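Local coordinates for protein catechol 1,2-dioxygenase (Acinetobacter sp., PDB 1DLM) that catalyses the iron(III)-dependent intradiol cleavage of catechol by O2 to cis,cis-muconate, the first step of its branch of the beta-ketoadipate pathway, at residues Ile225-Ser230 with Phe288-Thr293; Tyr164-Pro169 with Asn177-Ile182; Asn99-Thr104 with Arg235-Gln240. All blocks are in the same frame, centred on the assembly; numbering follows the deposited sequence.

Contact 1. Residues Ile225-Ser230 with Phe288-Thr293; sequences IHYFVS and FDLKLT. With FE (Fe (III) ion), chain C.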
loop_
_atom_site.group_PDB
_atom_site.type_symbol
_atom_site.label_atom_id
_atom_site.label_comp_id
_atom_site.label_asym_id
_atom_site.label_seq_id
_atom_site.Cartn_x
_atom_site.Cartn_y
_atom_site.Cartn_z
ATOM N N ILE A 225 -8.132 26.564 -5.936
ATOM C CA ILE A 225 -8.763 26.833 -4.655
ATOM C C ILE A 225 -9.893 25.833 -4.465
ATOM O O ILE A 225 -10.761 25.682 -5.326
ATOM C CB ILE A 225 -9.310 28.282 -4.613
ATOM C CG1 ILE A 225 -8.172 29.267 -4.918
ATOM C CG2 ILE A 225 -9.930 28.569 -3.242
ATOM C CD1 ILE A 225 -8.602 30.728 -5.003
ATOM N N HIS A 226 -9.854 25.149 -3.332
ATOM C CA HIS A 226 -10.819 24.117 -2.994
ATOM C C HIS A 226 -12.091 24.665 -2.366
ATOM O O HIS A 226 -12.047 25.603 -1.574
ATOM C CB HIS A 226 -10.177 23.132 -2.014
ATOM C CG HIS A 226 -9.012 22.377 -2.577
ATOM N ND1 HIS A 226 -9.159 21.238 -3.338
ATOM C CD2 HIS A 226 -7.680 22.606 -2.495
ATOM C CE1 HIS A 226 -7.966 20.798 -3.699
ATOM N NE2 HIS A 226 -7.053 21.611 -3.202
ATOM N N TYR A 227 -13.214 24.050 -2.721
ATOM C CA TYR A 227 -14.518 24.426 -2.196
ATOM C C TYR A 227 -15.327 23.238 -1.687
ATOM O O TYR A 227 -15.249 22.129 -2.213
ATOM C CB TYR A 227 -15.388 25.094 -3.261
ATOM C CG TYR A 227 -15.122 26.547 -3.554
ATOM C CD1 TYR A 227 -14.033 26.941 -4.342
ATOM C CD2 TYR A 227 -15.990 27.532 -3.079
ATOM C CE1 TYR A 227 -13.824 28.291 -4.654
ATOM C CE2 TYR A 227 -15.792 28.880 -3.381
ATOM C CZ TYR A 227 -14.709 29.248 -4.171
ATOM O OH TYR A 227 -14.517 30.569 -4.486
ATOM N N PHE A 228 -16.119 23.518 -0.659
ATOM C CA PHE A 228 -17.076 22.605 -0.056
ATOM C C PHE A 228 -18.236 23.585 0.140
ATOM O O PHE A 228 -18.065 24.646 0.752
ATOM C CB PHE A 228 -16.616 22.095 1.313
ATOM C CG PHE A 228 -16.102 20.678 1.314
ATOM C CD1 PHE A 228 -16.320 19.833 0.234
ATOM C CD2 PHE A 228 -15.395 20.190 2.411
ATOM C CE1 PHE A 228 -15.838 18.527 0.250
ATOM C CE2 PHE A 228 -14.907 18.884 2.432
ATOM C CZ PHE A 228 -15.130 18.054 1.352
ATOM N N VAL A 229 -19.392 23.266 -0.424
ATOM C CA VAL A 229 -20.555 24.122 -0.258
ATOM C C VAL A 229 -21.737 23.242 0.125
ATOM O O VAL A 229 -22.149 22.368 -0.639
ATOM C CB VAL A 229 -20.899 24.897 -1.552
ATOM C CG1 VAL A 229 -22.069 25.845 -1.299
ATOM C CG2 VAL A 229 -19.697 25.671 -2.022
ATOM N N SER A 230 -22.267 23.456 1.321
ATOM C CA SER A 230 -23.418 22.687 1.769
ATOM C C SER A 230 -24.566 23.612 2.196
ATOM O O SER A 230 -24.352 24.775 2.559
ATOM C CB SER A 230 -23.012 21.748 2.912
ATOM O OG SER A 230 -22.369 22.451 3.955
ATOM N N PHE A 288 -16.663 34.069 -8.257
ATOM C CA PHE A 288 -17.099 32.726 -8.617
ATOM C C PHE A 288 -18.389 32.349 -7.899
ATOM O O PHE A 288 -18.427 32.257 -6.668
ATOM C CB PHE A 288 -16.008 31.700 -8.302
ATOM C CG PHE A 288 -16.293 30.333 -8.858
ATOM C CD1 PHE A 288 -16.378 30.136 -10.235
ATOM C CD2 PHE A 288 -16.504 29.247 -8.013
ATOM C CE1 PHE A 288 -16.671 28.874 -10.768
ATOM C CE2 PHE A 288 -16.798 27.986 -8.533
ATOM C CZ PHE A 288 -16.881 27.801 -9.915
ATOM N N ASP A 289 -19.452 32.156 -8.675
ATOM C CA ASP A 289 -20.731 31.777 -8.093
ATOM C C ASP A 289 -20.875 30.277 -8.222
ATOM O O ASP A 289 -20.374 29.677 -9.177
ATOM C CB ASP A 289 -21.907 32.436 -8.821
ATOM C CG ASP A 289 -21.761 33.930 -8.932
ATOM O OD1 ASP A 289 -21.420 34.579 -7.921
ATOM O OD2 ASP A 289 -22.007 34.451 -10.035
ATOM N N LEU A 290 -21.551 29.673 -7.255
ATOM C CA LEU A 290 -21.777 28.243 -7.294
ATOM C C LEU A 290 -23.272 27.985 -7.200
ATOM O O LEU A 290 -23.977 28.668 -6.459
ATOM C CB LEU A 290 -21.056 27.549 -6.136
ATOM C CG LEU A 290 -19.527 27.698 -6.067
ATOM C CD1 LEU A 290 -19.180 29.046 -5.471
ATOM C CD2 LEU A 290 -18.934 26.592 -5.203
ATOM N N LYS A 291 -23.760 27.024 -7.979
ATOM C CA LYS A 291 -25.170 26.660 -7.935
ATOM C C LYS A 291 -25.256 25.212 -7.450
ATOM O O LYS A 291 -24.593 24.318 -7.986
ATOM C CB LYS A 291 -25.827 26.796 -9.303
ATOM C CG LYS A 291 -27.319 26.544 -9.240
ATOM C CD LYS A 291 -27.969 26.700 -10.591
ATOM C CE LYS A 291 -29.464 26.462 -10.509
ATOM N NZ LYS A 291 -30.086 26.612 -11.852
ATOM N N LEU A 292 -26.076 24.999 -6.426
ATOM C CA LEU A 292 -26.247 23.697 -5.804
ATOM C C LEU A 292 -27.412 22.885 -6.380
ATOM O O LEU A 292 -28.347 23.442 -6.949
ATOM C CB LEU A 292 -26.451 23.886 -4.296
ATOM C CG LEU A 292 -25.406 24.721 -3.544
ATOM C CD1 LEU A 292 -25.723 24.694 -2.071
ATOM C CD2 LEU A 292 -24.015 24.177 -3.784
ATOM N N THR A 293 -27.344 21.565 -6.227
ATOM C CA THR A 293 -28.400 20.681 -6.706
ATOM C C THR A 293 -29.212 20.170 -5.516
ATOM O O THR A 293 -28.712 20.104 -4.388
ATOM C CB THR A 293 -27.834 19.465 -7.466
ATOM O OG1 THR A 293 -26.953 18.733 -6.609
ATOM C CG2 THR A 293 -27.075 19.906 -8.700
HETATM FE FE FE C . -5.146 21.309 -3.527
HETATM O O HOH W 1 -5.117 19.039 -2.747
#
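F288 opens the second segment by turning a ring edge toward the face of Y227, a T-shaped pair with centroids 5.9 Å apart and planes at 60°. Its CD2 lies 4.2 Å from Y227 CZ, close to the phenol end. A tyrosine suits this place because its hydroxyl can be satisfied while its ring stays buried: the OH is hydrogen-bonded to that of Y190, which also bonds the carbonyl O of F288. H226, next to Y227 in the strand but taking no part in the packing, binds the ferric iron through NE2 at 2.0 Å. Two residues after F288, L290 comes across obliquely and meets both Y227 and V229 with one methyl, CD2, 3.7 Å from Y227 CD2 and 3.4 Å from V229 CG2. The second distance is tighter than usual for carbons, so the branches are closely fitted. L292 then presents its own CD2 to the other methyl of V229, CG1, at 3.6 Å. The valine can serve two leucines because CG1 stands opposite its backbone N (chi1 -176°), leaving CG2 to swing beside that N toward L290. The two strands are not paired by backbone bonds; their side chains meet in the apolar interior of the intradiol dioxygenase beta core, where I140 of strand 133-141 joins V229 and L290. With no polar bond across it, the contact relies on shape and burial of hydrocarbon.

Contact 2. Residues Tyr164-Pro169 with Asn177-Ile182; sequences YSHFDP and NMRRSI. With FE (Fe (III) ion), chain C.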
loop_
_atom_site.group_PDB
_atom_site.type_symbol
_atom_site.label_atom_id
_atom_site.label_comp_id
_atom_site.label_asym_id
_atom_site.label_seq_id
_atom_site.Cartn_x
_atom_site.Cartn_y
_atom_site.Cartn_z
ATOM N N TYR A 164 -0.047 23.919 2.192
ATOM C CA TYR A 164 -1.287 24.174 2.907
ATOM C C TYR A 164 -0.962 24.092 4.391
ATOM O O TYR A 164 -0.040 23.378 4.788
ATOM C CB TYR A 164 -2.335 23.098 2.633
ATOM C CG TYR A 164 -2.891 23.025 1.232
ATOM C CD1 TYR A 164 -2.100 22.608 0.158
ATOM C CD2 TYR A 164 -4.237 23.306 0.994
ATOM C CE1 TYR A 164 -2.643 22.468 -1.120
ATOM C CE2 TYR A 164 -4.787 23.170 -0.268
ATOM C CZ TYR A 164 -3.988 22.753 -1.320
ATOM O OH TYR A 164 -4.540 22.646 -2.569
ATOM N N SER A 165 -1.723 24.806 5.211
ATOM C CA SER A 165 -1.514 24.745 6.645
ATOM C C SER A 165 -1.844 23.307 7.061
ATOM O O SER A 165 -2.762 22.696 6.503
ATOM C CB SER A 165 -2.433 25.738 7.365
ATOM O OG SER A 165 -3.793 25.477 7.084
ATOM N N HIS A 166 -1.078 22.784 8.021
ATOM C CA HIS A 166 -1.216 21.422 8.555
ATOM C C HIS A 166 -0.491 20.360 7.731
ATOM O O HIS A 166 -0.365 19.220 8.165
ATOM C CB HIS A 166 -2.686 21.038 8.723
ATOM C CG HIS A 166 -3.435 21.958 9.631
ATOM N ND1 HIS A 166 -3.106 22.123 10.957
ATOM C CD2 HIS A 166 -4.463 22.805 9.391
ATOM C CE1 HIS A 166 -3.897 23.032 11.497
ATOM N NE2 HIS A 166 -4.730 23.462 10.568
ATOM N N PHE A 167 -0.008 20.730 6.551
ATOM C CA PHE A 167 0.729 19.794 5.710
ATOM C C PHE A 167 1.979 20.490 5.198
ATOM O O PHE A 167 2.545 20.095 4.185
ATOM C CB PHE A 167 -0.129 19.327 4.529
ATOM C CG PHE A 167 -1.441 18.746 4.940
ATOM C CD1 PHE A 167 -1.523 17.436 5.390
ATOM C CD2 PHE A 167 -2.589 19.524 4.940
ATOM C CE1 PHE A 167 -2.732 16.909 5.841
ATOM C CE2 PHE A 167 -3.804 19.008 5.387
ATOM C CZ PHE A 167 -3.874 17.700 5.840
ATOM N N ASP A 168 2.406 21.526 5.913
ATOM C CA ASP A 168 3.582 22.294 5.524
ATOM C C ASP A 168 4.834 21.560 5.985
ATOM O O ASP A 168 5.069 21.418 7.183
ATOM C CB ASP A 168 3.537 23.684 6.160
ATOM C CG ASP A 168 4.473 24.656 5.480
ATOM O OD1 ASP A 168 5.633 24.269 5.238
ATOM O OD2 ASP A 168 4.056 25.805 5.192
ATOM N N PRO A 169 5.671 21.106 5.032
ATOM C CA PRO A 169 6.911 20.375 5.307
ATOM C C PRO A 169 7.863 21.218 6.130
ATOM O O PRO A 169 8.525 20.725 7.043
ATOM C CB PRO A 169 7.455 20.101 3.906
ATOM C CG PRO A 169 6.200 20.061 3.066
ATOM C CD PRO A 169 5.539 21.305 3.583
ATOM N N ASN A 177 -4.454 28.263 8.681
ATOM C CA ASN A 177 -4.113 29.394 7.850
ATOM C C ASN A 177 -4.658 29.053 6.460
ATOM O O ASN A 177 -4.540 27.913 6.007
ATOM C CB ASN A 177 -2.596 29.599 7.815
ATOM C CG ASN A 177 -2.199 30.832 7.028
ATOM O OD1 ASN A 177 -2.766 31.911 7.216
ATOM N ND2 ASN A 177 -1.208 30.688 6.156
ATOM N N MET A 178 -5.285 30.037 5.820
ATOM C CA MET A 178 -5.871 29.896 4.490
ATOM C C MET A 178 -6.973 28.835 4.413
ATOM O O MET A 178 -7.198 28.231 3.368
ATOM C CB MET A 178 -4.765 29.614 3.470
ATOM C CG MET A 178 -3.713 30.724 3.417
ATOM S SD MET A 178 -2.360 30.395 2.289
ATOM C CE MET A 178 -1.758 28.836 2.931
ATOM N N ARG A 179 -7.663 28.628 5.532
ATOM C CA ARG A 179 -8.767 27.670 5.626
ATOM C C ARG A 179 -9.900 28.364 6.378
ATOM O O ARG A 179 -9.709 28.804 7.512
ATOM C CB ARG A 179 -8.346 26.420 6.410
ATOM C CG ARG A 179 -7.238 25.586 5.777
ATOM C CD ARG A 179 -6.815 24.444 6.715
ATOM N NE ARG A 179 -5.753 23.621 6.147
ATOM C CZ ARG A 179 -5.909 22.819 5.098
ATOM N NH1 ARG A 179 -7.092 22.729 4.504
ATOM N NH2 ARG A 179 -4.877 22.123 4.631
ATOM N N ARG A 180 -11.074 28.459 5.761
ATOM C CA ARG A 180 -12.198 29.119 6.417
ATOM C C ARG A 180 -13.555 28.607 5.972
ATOM O O ARG A 180 -13.703 28.048 4.884
ATOM C CB ARG A 180 -12.157 30.624 6.154
ATOM C CG ARG A 180 -11.014 31.363 6.794
ATOM C CD ARG A 180 -11.139 31.404 8.307
ATOM N NE ARG A 180 -10.080 32.221 8.892
ATOM C CZ ARG A 180 -8.795 31.877 8.927
ATOM N NH1 ARG A 180 -8.399 30.712 8.438
ATOM N NH2 ARG A 180 -7.904 32.689 9.478
ATOM N N SER A 181 -14.545 28.812 6.833
ATOM C CA SER A 181 -15.916 28.430 6.536
ATOM C C SER A 181 -16.683 29.737 6.548
ATOM O O SER A 181 -16.526 30.547 7.460
ATOM C CB SER A 181 -16.478 27.498 7.611
ATOM O OG SER A 181 -15.711 26.314 7.711
ATOM N N ILE A 182 -17.501 29.956 5.533
ATOM C CA ILE A 182 -18.270 31.179 5.482
ATOM C C ILE A 182 -19.724 30.908 5.213
ATOM O O ILE A 182 -20.069 30.149 4.315
ATOM C CB ILE A 182 -17.749 32.118 4.403
ATOM C CG1 ILE A 182 -16.293 32.450 4.694
ATOM C CG2 ILE A 182 -18.592 33.397 4.363
ATOM C CD1 ILE A 182 -15.745 33.461 3.777
HETATM FE FE FE C . -5.146 21.309 -3.527
HETATM O O HOH W 2 -3.997 26.107 3.819
HETATM O O HOH W 1 -5.117 19.039 -2.747
#
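The type II beta turn Y164-F167, which carries an iron-binding tyrosine at its first position, is fastened to the start of strand 179-183 chiefly by R179 and S165. Arginine suits the task: its chain, extended from CG to NE, reaches the turn and offers two nitrogens side-on to one acceptor, S165 O. R179 NH2 lies 2.9 Å from S165 O, in the carbonyl plane, while NE makes a longer bond from above the plane; the oxygen itself stays within the guanidinium plane. NH2 also bonds L109 O, which helps fix the group's rotation. F167 turns a ring edge to the same nitrogen, F167 CE2 being 3.4 Å from R179 NH2, and Y164 CB packs there too. H166 brings its ring edge to R179, while its NE2 is bonded to F176 N. Y164 OH binds the ferric iron at 1.8 Å, so the grip on the turn probably helps position this ligand. The small serine fits at the guanidinium's edge: S165 OG, set between backbone N and carbonyl carbon (chi1 59°), donates to N177 O at 2.8 Å and takes a weak bond from R179 NE. Water 2 bridges the same backbones, accepting from S165 N at 3.0 Å and donating to N177 O.

Contact 3. Residues Asn99-Thr104 with Arg235-Gln240; sequences NATPRT and RKLTTQ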
loop_
_atom_site.group_PDB
_atom_site.type_symbol
_atom_site.label_atom_id
_atom_site.label_comp_id
_atom_site.label_asym_id
_atom_site.label_seq_id
_atom_site.Cartn_x
_atom_site.Cartn_y
_atom_site.Cartn_z
ATOM N N ASN A 99 -25.910 19.222 -13.261
ATOM C CA ASN A 99 -25.094 19.927 -12.278
ATOM C C ASN A 99 -24.552 21.254 -12.785
ATOM O O ASN A 99 -23.515 21.296 -13.459
ATOM C CB ASN A 99 -23.931 19.040 -11.824
ATOM C CG ASN A 99 -24.399 17.801 -11.089
ATOM O OD1 ASN A 99 -25.043 17.895 -10.043
ATOM N ND2 ASN A 99 -24.081 16.633 -11.633
ATOM N N ALA A 100 -25.257 22.334 -12.447
ATOM C CA ALA A 100 -24.861 23.671 -12.861
ATOM C C ALA A 100 -23.368 23.882 -12.603
ATOM O O ALA A 100 -22.617 24.240 -13.513
ATOM C CB ALA A 100 -25.685 24.707 -12.108
ATOM N N THR A 101 -22.943 23.678 -11.363
ATOM C CA THR A 101 -21.535 23.821 -11.024
ATOM C C THR A 101 -20.922 22.430 -11.014
ATOM O O THR A 101 -21.244 21.606 -10.163
ATOM C CB THR A 101 -21.334 24.456 -9.628
ATOM O OG1 THR A 101 -21.815 25.802 -9.642
ATOM C CG2 THR A 101 -19.854 24.461 -9.244
ATOM N N PRO A 102 -20.044 22.143 -11.982
ATOM C CA PRO A 102 -19.388 20.838 -12.071
ATOM C C PRO A 102 -18.577 20.473 -10.830
ATOM O O PRO A 102 -17.878 21.316 -10.261
ATOM C CB PRO A 102 -18.514 20.992 -13.319
ATOM C CG PRO A 102 -18.212 22.486 -13.327
ATOM C CD PRO A 102 -19.612 22.995 -13.103
ATOM N N ARG A 103 -18.687 19.217 -10.406
ATOM C CA ARG A 103 -17.934 18.736 -9.248
ATOM C C ARG A 103 -16.539 18.381 -9.725
ATOM O O ARG A 103 -16.311 18.236 -10.924
ATOM C CB ARG A 103 -18.548 17.452 -8.676
ATOM C CG ARG A 103 -18.586 16.274 -9.665
ATOM C CD ARG A 103 -18.819 14.940 -8.960
ATOM N NE ARG A 103 -20.058 14.893 -8.185
ATOM C CZ ARG A 103 -21.267 14.709 -8.702
ATOM N NH1 ARG A 103 -21.410 14.524 -10.005
ATOM N NH2 ARG A 103 -22.331 14.684 -7.913
ATOM N N THR A 104 -15.602 18.271 -8.790
ATOM C CA THR A 104 -14.268 17.807 -9.137
ATOM C C THR A 104 -13.679 17.234 -7.849
ATOM O O THR A 104 -14.321 17.309 -6.791
ATOM C CB THR A 104 -13.380 18.898 -9.814
ATOM O OG1 THR A 104 -12.295 18.244 -10.482
ATOM C CG2 THR A 104 -12.828 19.892 -8.808
ATOM N N ARG A 235 -27.569 18.953 -1.986
ATOM C CA ARG A 235 -26.470 18.001 -1.859
ATOM C C ARG A 235 -25.203 18.793 -1.576
ATOM O O ARG A 235 -25.132 19.987 -1.883
ATOM C CB ARG A 235 -26.305 17.186 -3.148
ATOM C CG ARG A 235 -27.533 16.351 -3.512
ATOM C CD ARG A 235 -27.238 15.377 -4.633
ATOM N NE ARG A 235 -26.822 16.054 -5.854
ATOM C CZ ARG A 235 -26.457 15.419 -6.962
ATOM N NH1 ARG A 235 -26.452 14.093 -7.000
ATOM N NH2 ARG A 235 -26.089 16.107 -8.030
ATOM N N LYS A 236 -24.211 18.145 -0.977
ATOM C CA LYS A 236 -22.964 18.833 -0.674
ATOM C C LYS A 236 -22.133 18.873 -1.948
ATOM O O LYS A 236 -21.934 17.842 -2.604
ATOM C CB LYS A 236 -22.195 18.110 0.438
ATOM C CG LYS A 236 -20.997 18.897 0.949
ATOM C CD LYS A 236 -20.335 18.209 2.126
ATOM C CE LYS A 236 -19.205 19.062 2.697
ATOM N NZ LYS A 236 -18.644 18.488 3.956
ATOM N N LEU A 237 -21.677 20.070 -2.307
ATOM C CA LEU A 237 -20.872 20.256 -3.503
ATOM C C LEU A 237 -19.379 20.316 -3.191
ATOM O O LEU A 237 -18.942 21.066 -2.314
ATOM C CB LEU A 237 -21.293 21.542 -4.222
ATOM C CG LEU A 237 -20.439 21.976 -5.421
ATOM C CD1 LEU A 237 -20.469 20.917 -6.508
ATOM C CD2 LEU A 237 -20.965 23.293 -5.953
ATOM N N THR A 238 -18.609 19.500 -3.904
ATOM C CA THR A 238 -17.158 19.483 -3.759
ATOM C C THR A 238 -16.673 19.923 -5.119
ATOM O O THR A 238 -17.052 19.334 -6.137
ATOM C CB THR A 238 -16.596 18.078 -3.490
ATOM O OG1 THR A 238 -17.104 17.589 -2.246
ATOM C CG2 THR A 238 -15.068 18.116 -3.418
ATOM N N THR A 239 -15.861 20.969 -5.154
ATOM C CA THR A 239 -15.357 21.449 -6.427
ATOM C C THR A 239 -14.148 22.331 -6.175
ATOM O O THR A 239 -13.616 22.369 -5.065
ATOM C CB THR A 239 -16.457 22.238 -7.200
ATOM O OG1 THR A 239 -16.022 22.482 -8.542
ATOM C CG2 THR A 239 -16.751 23.571 -6.528
ATOM N N GLN A 240 -13.697 23.020 -7.209
ATOM C CA GLN A 240 -12.565 23.908 -7.054
ATOM C C GLN A 240 -12.520 24.845 -8.248
ATOM O O GLN A 240 -13.267 24.694 -9.223
ATOM C CB GLN A 240 -11.262 23.110 -7.000
ATOM C CG GLN A 240 -10.770 22.685 -8.374
ATOM C CD GLN A 240 -9.418 21.991 -8.340
ATOM O OE1 GLN A 240 -8.759 21.846 -9.372
ATOM N NE2 GLN A 240 -9.005 21.550 -7.160
#
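The amide of N99 and the guanidinium of R235 lie nearly coplanar, 13° apart, and meet edge to edge with N99 OD1 2.9 Å from R235 NH2. A second guanidinium, that of R103, stands almost upright to the R235 group at 82°, its NH2 4.0 Å from R235 NH2. D92 of helix 80-94 bonds to both and probably offsets their like charge: one of its oxygens takes a salt bridge from R235 NH1, the other a salt bridge from R103 NH2 and a hydrogen bond from N99 ND2, while D89 of the same helix pairs with R103 NH1. Arginine thus suits both sites, since each planar group has several N-H directions to share, and asparagine adds a neutral donor to the cluster.

Here the loop leaving helix 80-94 runs along strand 237-243 of the catalytic beta core. T101 and L237 make an apolar contact: CG2 of the threonine lies 3.7 Å from CD2 of the leucine. Threonine also suits the strand position T239. With the hydroxyl opposite its own backbone N (chi1 -169°), T239 OG1 donates to P102 O at 2.8 Å, nearly along the C=O axis. The proline nitrogen has no hydrogen to give, but its carbonyl remains a good acceptor. Two residues after P102, T104 N donates to T238 O at 3.2 Å, and R103 CA adds a CH...O contact of 3.3 Å to the same oxygen. The methyl CG2 of T104 rests 3.5 Å from CG of Q240, whose side chain packs against the iron ligands H224 and H226.

In the fold
Contact 3 opens first, on the loop after helix 80-94, and closes only at strand 237-243, 130 residues later. Within that span, contact 2 closes a short loop of seven residues, joining the turn after strand 152-156 to strand 179-183. Contact 1 then opens on strand 220-230 before contact 3 has closed, and ends beyond it at 288-293, so the two cross. Their centres are about 6 Å apart: T101 OG1 with K291 N joins the loop after helix 80-94 to strand 283-291, and R235 NE with T293 OG1 joins the approach to strand 237-243 to the residues just after strand 283-291. Contacts 1 and 2 do not overlap along the chain, yet converge on the iron through H226 and Y164.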